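Local structure of photoreceptor-histidine kinase BphP (Stigmatella aurantiaca DW4/3-1, 6BAF) at residues 105-110 / 233-238; 17-22 / 34-39; 76-81 / 95-100; 99-104 / 229-234. The protein probably senses red and far-red light through a bound bilin chromophore and, as a photoreceptor histidine kinase, relays the signal that controls cell development. All coordinates share one frame; numbering follows the deposited sequence. Where two conformers were deposited one is given.

Contact 1 of 4, residues 105-110 / 233-238; sequences ILELEP and SFSVLR. With BLR (3-[5-[(Z)-(4-ethenyl-3-methyl-5-oxidanylidene-pyrrol-2-ylidene)methyl]-2-[[5-[(Z)-(3-ethenyl-4-methyl-5-oxidanylidene-pyrrol-2-ylidene)methyl]-3-(3-hydroxy-3-oxopropyl)-4-methyl-1H-pyrrol-2-yl]methyl]-4-methyl-1H-pyrrol-3-yl]propanoic acid), chain B.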
# COMPACT_ATOMS: atom_id res chain seq x y z
N ILE A 105 3.35 10.31 22.95
CA ILE A 105 2.69 9.10 23.41
C ILE A 105 3.15 7.95 22.54
O ILE A 105 3.09 8.04 21.30
CB ILE A 105 1.16 9.25 23.36
CG1 ILE A 105 0.72 10.36 24.32
CG2 ILE A 105 0.51 7.88 23.64
CD1 ILE A 105 -0.74 10.76 24.23
N LEU A 106 3.60 6.87 23.17
CA LEU A 106 4.05 5.67 22.46
C LEU A 106 3.14 4.53 22.88
O LEU A 106 3.05 4.21 24.08
CB LEU A 106 5.52 5.38 22.77
CG LEU A 106 6.08 4.03 22.33
CD1 LEU A 106 6.05 3.91 20.79
CD2 LEU A 106 7.51 3.85 22.89
N GLU A 107 2.41 3.96 21.92
CA GLU A 107 1.56 2.80 22.17
C GLU A 107 2.22 1.55 21.62
O GLU A 107 2.78 1.57 20.51
CB GLU A 107 0.18 3.02 21.55
CG GLU A 107 -0.45 4.16 22.32
CD GLU A 107 -1.81 4.54 21.84
OE1 GLU A 107 -1.92 5.08 20.69
OE2 GLU A 107 -2.77 4.30 22.62
N LEU A 108 2.18 0.48 22.41
CA LEU A 108 2.89 -0.76 22.11
C LEU A 108 1.87 -1.88 22.02
O LEU A 108 1.11 -2.11 22.98
CB LEU A 108 3.93 -1.10 23.17
CG LEU A 108 5.03 -0.07 23.40
CD1 LEU A 108 5.95 -0.51 24.53
CD2 LEU A 108 5.82 0.22 22.14
N GLU A 109 1.84 -2.56 20.87
CA GLU A 109 1.00 -3.74 20.66
C GLU A 109 1.87 -4.92 20.25
O GLU A 109 2.80 -4.76 19.45
CB GLU A 109 -0.05 -3.47 19.60
CG GLU A 109 -1.24 -2.60 20.11
CD GLU A 109 -2.19 -2.14 18.96
OE1 GLU A 109 -3.39 -1.89 19.22
OE2 GLU A 109 -1.73 -2.02 17.78
N PRO A 110 1.65 -6.09 20.84
CA PRO A 110 2.51 -7.24 20.52
C PRO A 110 2.58 -7.46 19.01
O PRO A 110 1.57 -7.33 18.30
CB PRO A 110 1.83 -8.41 21.24
CG PRO A 110 1.07 -7.77 22.36
CD PRO A 110 0.67 -6.39 21.90
N SER A 233 -7.08 11.61 22.65
CA SER A 233 -7.76 11.77 21.37
C SER A 233 -7.16 10.96 20.23
O SER A 233 -7.91 10.38 19.45
CB SER A 233 -7.79 13.25 20.95
OG SER A 233 -8.58 14.01 21.85
N PHE A 234 -5.83 10.91 20.09
CA PHE A 234 -5.19 10.25 18.95
C PHE A 234 -4.55 8.94 19.33
O PHE A 234 -3.71 8.41 18.59
CB PHE A 234 -4.17 11.18 18.29
CG PHE A 234 -4.82 12.32 17.62
CD1 PHE A 234 -5.43 12.14 16.38
CD2 PHE A 234 -4.93 13.54 18.25
CE1 PHE A 234 -6.08 13.18 15.76
CE2 PHE A 234 -5.58 14.59 17.64
CZ PHE A 234 -6.16 14.42 16.40
N SER A 235 -4.93 8.40 20.48
CA SER A 235 -4.36 7.15 20.96
C SER A 235 -5.27 5.98 20.56
O SER A 235 -6.50 6.03 20.75
CB SER A 235 -4.19 7.23 22.47
OG SER A 235 -4.30 5.94 23.03
N VAL A 236 -4.67 4.93 20.00
CA VAL A 236 -5.47 3.81 19.51
C VAL A 236 -5.93 2.94 20.68
O VAL A 236 -6.93 2.21 20.56
CB VAL A 236 -4.68 2.97 18.48
CG1 VAL A 236 -3.96 3.89 17.49
CG2 VAL A 236 -3.62 2.14 19.15
N LEU A 237 -5.25 3.01 21.82
CA LEU A 237 -5.63 2.19 22.95
C LEU A 237 -6.61 2.87 23.89
O LEU A 237 -6.93 2.30 24.94
CB LEU A 237 -4.39 1.79 23.74
CG LEU A 237 -3.44 0.87 22.98
CD1 LEU A 237 -2.16 0.69 23.77
CD2 LEU A 237 -4.11 -0.47 22.64
N ARG A 238 -7.04 4.09 23.57
CA ARG A 238 -7.93 4.88 24.43
C ARG A 238 -9.13 4.05 24.88
O ARG A 238 -9.85 3.47 24.06
CB ARG A 238 -8.42 6.12 23.67
CG ARG A 238 -9.41 7.02 24.46
CD ARG A 238 -9.94 8.20 23.62
NE ARG A 238 -10.64 7.73 22.43
CZ ARG A 238 -11.93 7.43 22.40
NH1 ARG A 238 -12.47 6.98 21.28
NH2 ARG A 238 -12.69 7.58 23.50
CHA BLR B . -19.69 5.69 19.63
NA BLR B . -21.70 4.62 18.53
C1A BLR B . -20.39 4.88 18.57
C2A BLR B . -19.75 4.30 17.47
C3A BLR B . -20.69 3.69 16.72
C4A BLR B . -21.90 3.88 17.40
CMA BLR B . -20.42 2.95 15.38
CAA BLR B . -18.25 4.40 17.19
CBA BLR B . -17.42 3.36 17.99
CGA BLR B . -17.51 1.96 17.38
O1A BLR B . -17.12 1.82 16.18
O2A BLR B . -17.98 0.94 18.02
CHB BLR B . -23.31 3.44 17.04
NB BLR B . -22.87 1.11 16.19
C1B BLR B . -23.63 2.41 16.32
C2B BLR B . -24.86 2.26 15.49
C3B BLR B . -24.89 1.01 14.86
C4B BLR B . -23.68 0.23 15.24
CMB BLR B . -25.95 3.32 15.30
OB BLR B . -23.38 -0.87 14.92
CAB BLR B . -26.03 0.59 13.91
CBB BLR B . -25.97 -0.53 13.22
NC BLR B . -24.53 5.84 22.27
C1C BLR B . -26.02 5.67 22.50
C2C BLR B . -26.38 6.65 23.57
C3C BLR B . -25.25 7.40 23.99
C4C BLR B . -24.06 6.93 23.21
CMC BLR B . -27.79 6.80 24.08
OC BLR B . -26.76 4.91 21.95
CAC BLR B . -25.24 8.49 25.08
CBC BLR B . -26.09 9.53 25.04
CHD BLR B . -22.85 7.38 23.34
ND BLR B . -21.69 6.26 21.17
C1D BLR B . -21.69 7.03 22.43
C2D BLR B . -20.35 7.48 22.78
C3D BLR B . -19.47 7.02 21.72
C4D BLR B . -20.26 6.27 20.68
CMD BLR B . -19.98 8.30 24.02
CAD BLR B . -17.97 7.23 21.65
CBD BLR B . -17.29 5.97 22.17
CGD BLR B . -15.84 6.41 22.19
O1D BLR B . -15.27 6.73 21.09
O2D BLR B . -15.25 6.54 23.31
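Glu107, with CG anti to its carbonyl carbon (chi1 -66°) and the rest of the chain extended, sends its carboxylate straight off strand 105-110 into the turn at 235-238. There the two oxygens meet successive backbone amides. OE1 accepts from Val236 N at 2.8 Å through its syn lone pair, the bond being moderately bent (150° at the hydrogen). OE2 takes the amide of Leu237 (N to OE2, 2.9 Å), although the position of this oxygen is less certain. A buried acid thus finds its partners in peptide N-H groups of a type I beta turn running from Ser235 to Arg238.

Val236 and Leu237 carbons pack beside the carboxylate. Leu237 runs past Glu107 in the opposite sense, its CD1 lying 4.0 Å from Glu107 CB, while Val236 CG2 rests 3.7 Å from Glu107 OE1. Further along the strand, Glu109 brings OE1 to 3.8 Å from Leu237 CD2; its other oxygen forms a salt bridge with Arg287.

The turn ends in Arg238, whose guanidinium reaches away from the strand to the BLR propionate, edge against carboxylate: NH1 binds O1D and NH2 binds O2D, each at 2.8 Å and nearly straight. A leucine in place of Arg238 would probably leave the propionate without its paired charged donor and Ile8 O without the bond from the same NH2. A loop of the GAF domain is therefore held by a PAS strand on one side and by the chromophore on the other, an arrangement consistent with the PAS-GAF knot characteristic of phytochromes.

Contact 2 of 4, residues 17-22 / 34-39; sequences HGVLLV and SENAPA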
# COMPACT_ATOMS: atom_id res chain seq x y z
N HIS A 17 -4.99 -4.54 25.94
CA HIS A 17 -4.20 -5.44 25.09
C HIS A 17 -2.91 -4.82 24.60
O HIS A 17 -2.10 -5.53 24.00
CB HIS A 17 -5.00 -5.91 23.86
CG HIS A 17 -5.50 -4.78 23.01
ND1 HIS A 17 -6.63 -4.05 23.34
CD2 HIS A 17 -5.03 -4.26 21.85
CE1 HIS A 17 -6.83 -3.13 22.41
NE2 HIS A 17 -5.87 -3.22 21.50
N GLY A 18 -2.71 -3.51 24.80
CA GLY A 18 -1.44 -2.86 24.52
C GLY A 18 -1.00 -2.07 25.73
O GLY A 18 -1.70 -2.03 26.75
N VAL A 19 0.17 -1.45 25.62
CA VAL A 19 0.69 -0.61 26.69
C VAL A 19 0.79 0.81 26.15
O VAL A 19 1.18 1.00 25.00
CB VAL A 19 2.06 -1.09 27.23
CG1 VAL A 19 2.71 0.02 28.09
CG2 VAL A 19 1.87 -2.30 28.09
N LEU A 20 0.43 1.79 26.97
CA LEU A 20 0.64 3.19 26.65
C LEU A 20 1.75 3.77 27.53
O LEU A 20 1.70 3.62 28.75
CB LEU A 20 -0.64 3.97 26.83
CG LEU A 20 -0.53 5.44 26.39
CD1 LEU A 20 -1.76 5.84 25.58
CD2 LEU A 20 -0.32 6.34 27.64
N LEU A 21 2.73 4.41 26.91
CA LEU A 21 3.78 5.16 27.59
C LEU A 21 3.72 6.61 27.14
O LEU A 21 3.40 6.90 25.99
CB LEU A 21 5.15 4.59 27.27
CG LEU A 21 5.35 3.09 27.45
CD1 LEU A 21 6.73 2.74 26.95
CD2 LEU A 21 5.17 2.67 28.93
N VAL A 22 4.04 7.56 28.04
CA VAL A 22 4.32 8.93 27.65
C VAL A 22 5.80 9.20 27.91
O VAL A 22 6.34 8.80 28.95
CB VAL A 22 3.44 9.95 28.38
CG1 VAL A 22 3.82 11.34 27.98
CG2 VAL A 22 1.94 9.69 28.10
N SER A 34 0.94 2.82 31.49
CA SER A 34 -0.30 2.19 31.88
C SER A 34 0.01 1.01 32.81
O SER A 34 1.07 0.38 32.72
CB SER A 34 -1.09 1.75 30.63
OG SER A 34 -0.30 0.88 29.87
N GLU A 35 -0.92 0.73 33.72
CA GLU A 35 -0.62 -0.15 34.85
C GLU A 35 -0.66 -1.64 34.49
O GLU A 35 -0.36 -2.46 35.35
CB GLU A 35 -1.62 0.10 35.98
CG GLU A 35 -3.04 -0.20 35.52
CD GLU A 35 -4.10 0.03 36.61
OE1 GLU A 35 -3.69 0.38 37.76
OE2 GLU A 35 -5.33 -0.11 36.30
N ASN A 36 -1.07 -2.01 33.27
CA ASN A 36 -0.98 -3.37 32.75
C ASN A 36 0.40 -3.68 32.24
O ASN A 36 0.62 -4.75 31.64
CB ASN A 36 -1.98 -3.56 31.61
CG ASN A 36 -1.66 -2.65 30.39
OD1 ASN A 36 -1.14 -1.52 30.54
ND2 ASN A 36 -1.93 -3.16 29.19
N ALA A 37 1.36 -2.78 32.43
CA ALA A 37 2.71 -3.06 31.94
C ALA A 37 3.34 -4.34 32.49
O ALA A 37 4.15 -4.93 31.75
CB ALA A 37 3.61 -1.85 32.23
N PRO A 38 3.07 -4.79 33.72
CA PRO A 38 3.64 -6.10 34.15
C PRO A 38 3.20 -7.26 33.27
O PRO A 38 4.04 -8.04 32.80
CB PRO A 38 3.11 -6.25 35.58
CG PRO A 38 2.85 -4.83 36.05
CD PRO A 38 2.35 -4.12 34.83
N ALA A 39 1.90 -7.38 33.02
CA ALA A 39 1.40 -8.42 32.13
C ALA A 39 1.99 -8.31 30.73
O ALA A 39 2.37 -9.32 30.13
CB ALA A 39 -0.12 -8.38 32.07
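Ser34 and Leu20 face each other across antiparallel strands, the amide of Ser34 giving its hydrogen to Leu20 O at 3.0 Å, but at Ser34 the chain leaves the sheet in a type I beta turn that leads into helix 37-41. The peptide oxygen of Ser34 is used inside that turn, by Ala37 N, and its hydroxyl stands in across the strands: OG accepts from Leu20 N at 3.1 Å with a fairly straight bond (162°). Rotation of OG to a place between the backbone N and the carbonyl carbon (chi1 58°) makes this possible. The same hydroxyl donates to Asn36 OD1 at 2.6 Å, in its carbonyl plane. Two antiparallel strands followed by a short helix are the opening elements of the PAS core, and this relay spans the passage from strand to helix. Asn36 carries it on: ND2 donates to Gly18 O at 2.7 Å, with the oxygen in the amide plane but the donor 38° out of the Gly18 carbonyl plane, and it also reaches Pro16 O. Both ends of the amide being gripped, its rotation is fixed. Val19 packs alongside, CG1 touching Ser34 OG at 3.6 Å and CG2 lying 4.0 Å from Ala37 CA.

Contact 3 of 4, residues 76-81 / 95-100; sequences QLNPLK and GIAHRH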
# COMPACT_ATOMS: atom_id res chain seq x y z
N GLN A 76 4.84 9.92 9.44
CA GLN A 76 5.50 8.97 8.51
C GLN A 76 6.41 7.79 8.90
O GLN A 76 6.59 6.91 8.08
CB GLN A 76 6.28 9.85 7.52
CG GLN A 76 5.40 10.94 6.78
CD GLN A 76 4.86 12.10 7.68
OE1 GLN A 76 5.54 12.57 8.60
NE2 GLN A 76 3.63 12.56 7.40
N LEU A 77 6.96 7.70 10.12
CA LEU A 77 7.76 6.53 10.48
C LEU A 77 6.98 5.39 11.14
O LEU A 77 7.53 4.29 11.24
CB LEU A 77 8.91 6.94 11.42
CG LEU A 77 9.66 8.18 10.89
CD1 LEU A 77 10.56 8.79 11.96
CD2 LEU A 77 10.47 7.84 9.64
N ASN A 78 5.76 5.61 11.64
CA ASN A 78 5.05 4.46 12.22
C ASN A 78 4.84 3.38 11.14
O ASN A 78 4.67 3.70 9.98
CB ASN A 78 3.70 4.86 12.84
CG ASN A 78 3.87 5.75 14.09
OD1 ASN A 78 4.72 5.47 14.93
ND2 ASN A 78 3.09 6.80 14.19
N PRO A 79 4.86 2.09 11.53
CA PRO A 79 5.06 1.61 12.91
C PRO A 79 6.55 1.54 13.28
O PRO A 79 7.41 1.35 12.42
CB PRO A 79 4.44 0.21 12.88
CG PRO A 79 4.75 -0.28 11.38
CD PRO A 79 4.59 1.01 10.56
N LEU A 80 6.86 1.74 14.55
CA LEU A 80 8.23 1.64 15.01
C LEU A 80 8.47 0.21 15.45
O LEU A 80 7.60 -0.41 16.04
CB LEU A 80 8.48 2.60 16.17
CG LEU A 80 7.98 4.02 15.89
CD1 LEU A 80 8.09 4.87 17.16
CD2 LEU A 80 8.73 4.66 14.71
N LYS A 81 9.64 -0.32 15.14
CA LYS A 81 10.00 -1.62 15.68
C LYS A 81 10.53 -1.41 17.09
O LYS A 81 11.50 -0.69 17.30
CB LYS A 81 11.05 -2.30 14.80
CG LYS A 81 11.49 -3.63 15.38
CD LYS A 81 12.42 -4.43 14.45
CE LYS A 81 13.50 -3.54 13.83
NZ LYS A 81 14.70 -3.42 14.72
N GLY A 95 5.29 -0.23 17.70
CA GLY A 95 5.07 1.04 18.35
C GLY A 95 4.34 1.95 17.38
O GLY A 95 4.71 2.06 16.21
N ILE A 96 3.29 2.57 17.88
CA ILE A 96 2.64 3.66 17.20
C ILE A 96 2.81 4.88 18.10
O ILE A 96 2.27 4.91 19.22
CB ILE A 96 1.17 3.35 16.94
CG1 ILE A 96 1.08 2.02 16.19
CG2 ILE A 96 0.52 4.49 16.23
CD1 ILE A 96 -0.23 1.33 16.42
N ALA A 97 3.57 5.87 17.64
CA ALA A 97 3.88 7.03 18.45
C ALA A 97 3.29 8.28 17.80
O ALA A 97 3.25 8.38 16.57
CB ALA A 97 5.40 7.17 18.63
N HIS A 98 2.81 9.21 18.62
CA HIS A 98 2.30 10.47 18.11
C HIS A 98 2.54 11.56 19.16
O HIS A 98 2.79 11.27 20.33
CB HIS A 98 0.79 10.38 17.74
CG HIS A 98 -0.14 10.33 18.92
ND1 HIS A 98 -0.37 9.17 19.63
CD2 HIS A 98 -0.90 11.30 19.50
CE1 HIS A 98 -1.22 9.43 20.61
NE2 HIS A 98 -1.55 10.71 20.56
N ARG A 99 2.49 12.81 18.70
CA ARG A 99 2.54 13.99 19.54
C ARG A 99 1.17 14.63 19.54
O ARG A 99 0.56 14.82 18.49
CB ARG A 99 3.58 14.98 19.02
CG ARG A 99 4.98 14.39 19.02
CD ARG A 99 6.01 15.46 18.66
NE ARG A 99 7.36 14.92 18.76
CZ ARG A 99 8.00 14.37 17.74
NH1 ARG A 99 7.41 14.31 16.55
NH2 ARG A 99 9.20 13.87 17.90
N HIS A 100 0.68 14.99 20.73
CA HIS A 100 -0.57 15.71 20.82
C HIS A 100 -0.60 16.46 22.14
O HIS A 100 -0.23 15.91 23.19
CB HIS A 100 -1.77 14.75 20.72
CG HIS A 100 -3.10 15.43 20.80
ND1 HIS A 100 -3.49 16.43 19.93
CD2 HIS A 100 -4.15 15.24 21.64
CE1 HIS A 100 -4.72 16.82 20.22
NE2 HIS A 100 -5.14 16.12 21.26
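Leu80 and Gly95 form an antiparallel hydrogen-bonded pair, with Leu80 N to Gly95 O at 2.7 Å and Gly95 N to Leu80 O at 2.9 Å, and a second pair of hydrogen bonds joins the Asn78 side chain to Ala97. Here the amide does what the backbone would do in a regular strand: Asn78 OD1 accepts from Ala97 N at 3.0 Å and Asn78 ND2 donates to Ala97 O at 2.9 Å. Both bonds are nearly straight, but the two partners sit differently against the amide plane. Ala97 O lies in the Asn78 amide plane, whereas Ala97 N approaches OD1 from 39° above it. With CG anti to the carbonyl carbon (chi1 -68°), Asn78 points its amide at strand 95-100 while the main chain turns off through the cis peptide before Pro79. One CA-H...O contact, Pro79 CA to Gly95 O at 3.3 Å, adds to the polar set. Ile96 CG2 packs against the amide, 4.0 Å from Asn78 ND2.

Apolar contact is slighter: Leu80 CD1 meets Ala97 CB at 3.8 Å.

Leu80 and Ala97 are both covered by Leu69 of helix 59-69, whereas Tyr284 of helix 284-300 touches Pro79 and Ile96. Phe123 of the second subunit also packs on Pro79. Strand 80-85 is the outermost of the sheet within this chain, and strand 90-100 passes between it and strand 103-110.

Contact 4 of 4, residues 99-104 / 229-234; sequences RHQGRL and PLDLSF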
# COMPACT_ATOMS: atom_id res chain seq x y z
N ARG A 99 2.49 12.81 18.70
CA ARG A 99 2.54 13.99 19.54
C ARG A 99 1.17 14.63 19.54
O ARG A 99 0.56 14.82 18.49
CB ARG A 99 3.58 14.98 19.02
CG ARG A 99 4.98 14.39 19.02
CD ARG A 99 6.01 15.46 18.66
NE ARG A 99 7.36 14.92 18.76
CZ ARG A 99 8.00 14.37 17.74
NH1 ARG A 99 7.41 14.31 16.55
NH2 ARG A 99 9.20 13.87 17.90
N HIS A 100 0.68 14.99 20.73
CA HIS A 100 -0.57 15.71 20.82
C HIS A 100 -0.60 16.46 22.14
O HIS A 100 -0.23 15.91 23.19
CB HIS A 100 -1.77 14.75 20.72
CG HIS A 100 -3.10 15.43 20.80
ND1 HIS A 100 -3.49 16.43 19.93
CD2 HIS A 100 -4.15 15.24 21.64
CE1 HIS A 100 -4.72 16.82 20.22
NE2 HIS A 100 -5.14 16.12 21.26
N GLN A 101 -1.06 17.71 22.09
CA GLN A 101 -1.14 18.59 23.27
C GLN A 101 0.17 18.61 24.05
O GLN A 101 0.19 18.54 25.27
CB GLN A 101 -2.29 18.17 24.19
CG GLN A 101 -3.67 18.21 23.53
CD GLN A 101 -4.17 19.62 23.30
OE1 GLN A 101 -3.61 20.57 23.85
NE2 GLN A 101 -5.22 19.77 22.51
N GLY A 102 1.29 18.66 23.33
CA GLY A 102 2.54 18.75 24.04
C GLY A 102 3.10 17.46 24.59
O GLY A 102 4.19 17.49 25.18
N ARG A 103 2.46 16.31 24.38
CA ARG A 103 3.01 15.07 24.91
C ARG A 103 3.34 14.11 23.77
O ARG A 103 2.74 14.14 22.69
CB ARG A 103 2.06 14.42 25.94
CG ARG A 103 1.62 15.39 27.10
CD ARG A 103 2.24 15.20 28.54
NE ARG A 103 3.62 14.68 28.61
CZ ARG A 103 4.39 14.64 29.72
NH1 ARG A 103 3.96 15.12 30.93
NH2 ARG A 103 5.61 14.11 29.61
N LEU A 104 4.35 13.29 24.01
CA LEU A 104 4.79 12.25 23.08
C LEU A 104 4.30 10.92 23.64
O LEU A 104 4.77 10.46 24.68
CB LEU A 104 6.32 12.26 22.94
CG LEU A 104 7.09 11.64 21.77
CD1 LEU A 104 8.44 11.10 22.19
CD2 LEU A 104 6.33 10.71 20.81
N PRO A 229 -5.12 15.10 33.39
CA PRO A 229 -5.70 14.19 32.40
C PRO A 229 -4.87 14.20 31.14
O PRO A 229 -4.47 15.26 30.65
CB PRO A 229 -7.10 14.77 32.19
CG PRO A 229 -7.38 15.55 33.51
CD PRO A 229 -6.05 16.15 33.84
N LEU A 230 -4.47 12.99 30.71
CA LEU A 230 -3.81 12.75 29.44
C LEU A 230 -4.84 12.83 28.32
O LEU A 230 -5.80 12.06 28.32
CB LEU A 230 -3.20 11.35 29.41
CG LEU A 230 -1.77 11.14 29.01
CD1 LEU A 230 -1.61 9.72 28.53
CD2 LEU A 230 -1.22 12.16 28.04
N ASP A 231 -4.64 13.72 27.38
CA ASP A 231 -5.54 13.80 26.24
C ASP A 231 -5.23 12.62 25.31
O ASP A 231 -4.15 12.58 24.69
CB ASP A 231 -5.38 15.14 25.53
CG ASP A 231 -6.38 15.32 24.42
OD1 ASP A 231 -6.78 14.31 23.78
OD2 ASP A 231 -6.78 16.47 24.19
N LEU A 232 -6.17 11.68 25.21
CA LEU A 232 -5.94 10.44 24.47
C LEU A 232 -6.64 10.44 23.11
O LEU A 232 -6.80 9.38 22.49
CB LEU A 232 -6.39 9.25 25.31
CG LEU A 232 -5.52 9.02 26.56
CD1 LEU A 232 -6.09 7.91 27.39
CD2 LEU A 232 -4.08 8.65 26.15
N SER A 233 -7.08 11.61 22.65
CA SER A 233 -7.76 11.77 21.37
C SER A 233 -7.16 10.96 20.23
O SER A 233 -7.91 10.38 19.45
CB SER A 233 -7.79 13.25 20.95
OG SER A 233 -8.58 14.01 21.85
N PHE A 234 -5.83 10.91 20.09
CA PHE A 234 -5.19 10.25 18.95
C PHE A 234 -4.55 8.94 19.33
O PHE A 234 -3.71 8.41 18.59
CB PHE A 234 -4.17 11.18 18.29
CG PHE A 234 -4.82 12.32 17.62
CD1 PHE A 234 -5.43 12.14 16.38
CD2 PHE A 234 -4.93 13.54 18.25
CE1 PHE A 234 -6.08 13.18 15.76
CE2 PHE A 234 -5.58 14.59 17.64
CZ PHE A 234 -6.16 14.42 16.40
O HOH W 1 -1.86 14.42 25.08
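The imidazole of His100 is met on three sides at once: the edge of Phe234 comes down on one face, Gln101 folds over the other, and the carboxylate of Asp231 stands at its rim. The aromatic pair is T-shaped, with ring centroids of His100 and Phe234 4.8 Å apart and planes at 76°; Phe234 CD2 sits over the middle of the imidazole and CE2 approaches His100 CE1 to 3.5 Å. On the opposite face, Gln101 CG lies toward the rim. With CG anti to the backbone N (chi1 -180°), the histidine reaches straight out toward loop 229-234. The Asp231 carboxylate stands almost perpendicular to the ring, OD1 in the ring plane and OD2 3.4 Å from His100 NE2.

What holds this carboxylate is its own loop. OD1 accepts from Ser233 OG at 2.7 Å, through the syn lone pair, and from Ser233 N at 2.9 Å, the latter closing an Asx turn. With Asp231 replaced by alanine, the hydroxyl and amide of Ser233 would probably lose their shared acceptor, and the imidazole the carboxylate at its edge. A water adds a second link, donating to His100 O at 2.9 Å and to Asp231 O at 3.0 Å.

On the PAS side the contact is formed by a two-residue hairpin connection, a type I' turn from His100 to Arg103 in which both Gln101 and Gly102 have positive phi. Its partner loop also pairs through Leu232 with the backbone of His9, consistent with the PAS-GAF knot of phytochromes, in which the N-terminal segment passes through a GAF loop.

All four contacts are built on the antiparallel sheet of the PAS domain. Contact 1 is central, its centre 9 to 10 Å from those of the others, whereas the centre of contact 2 lies about 16 Å from those of contacts 3 and 4. Neighbouring strands 19-23, 103-110, 90-100 and 80-85 link them in that order across the sheet. Along the chain, contacts 2 and 3 close locally, while contacts 1 and 4 span more than 120 residues and share Ser233 and Phe234. The first two contacts to close thus shape the PAS sheet itself; the long-range pair joins it to the loop leading to the chromophore pocket, coupling the two domains.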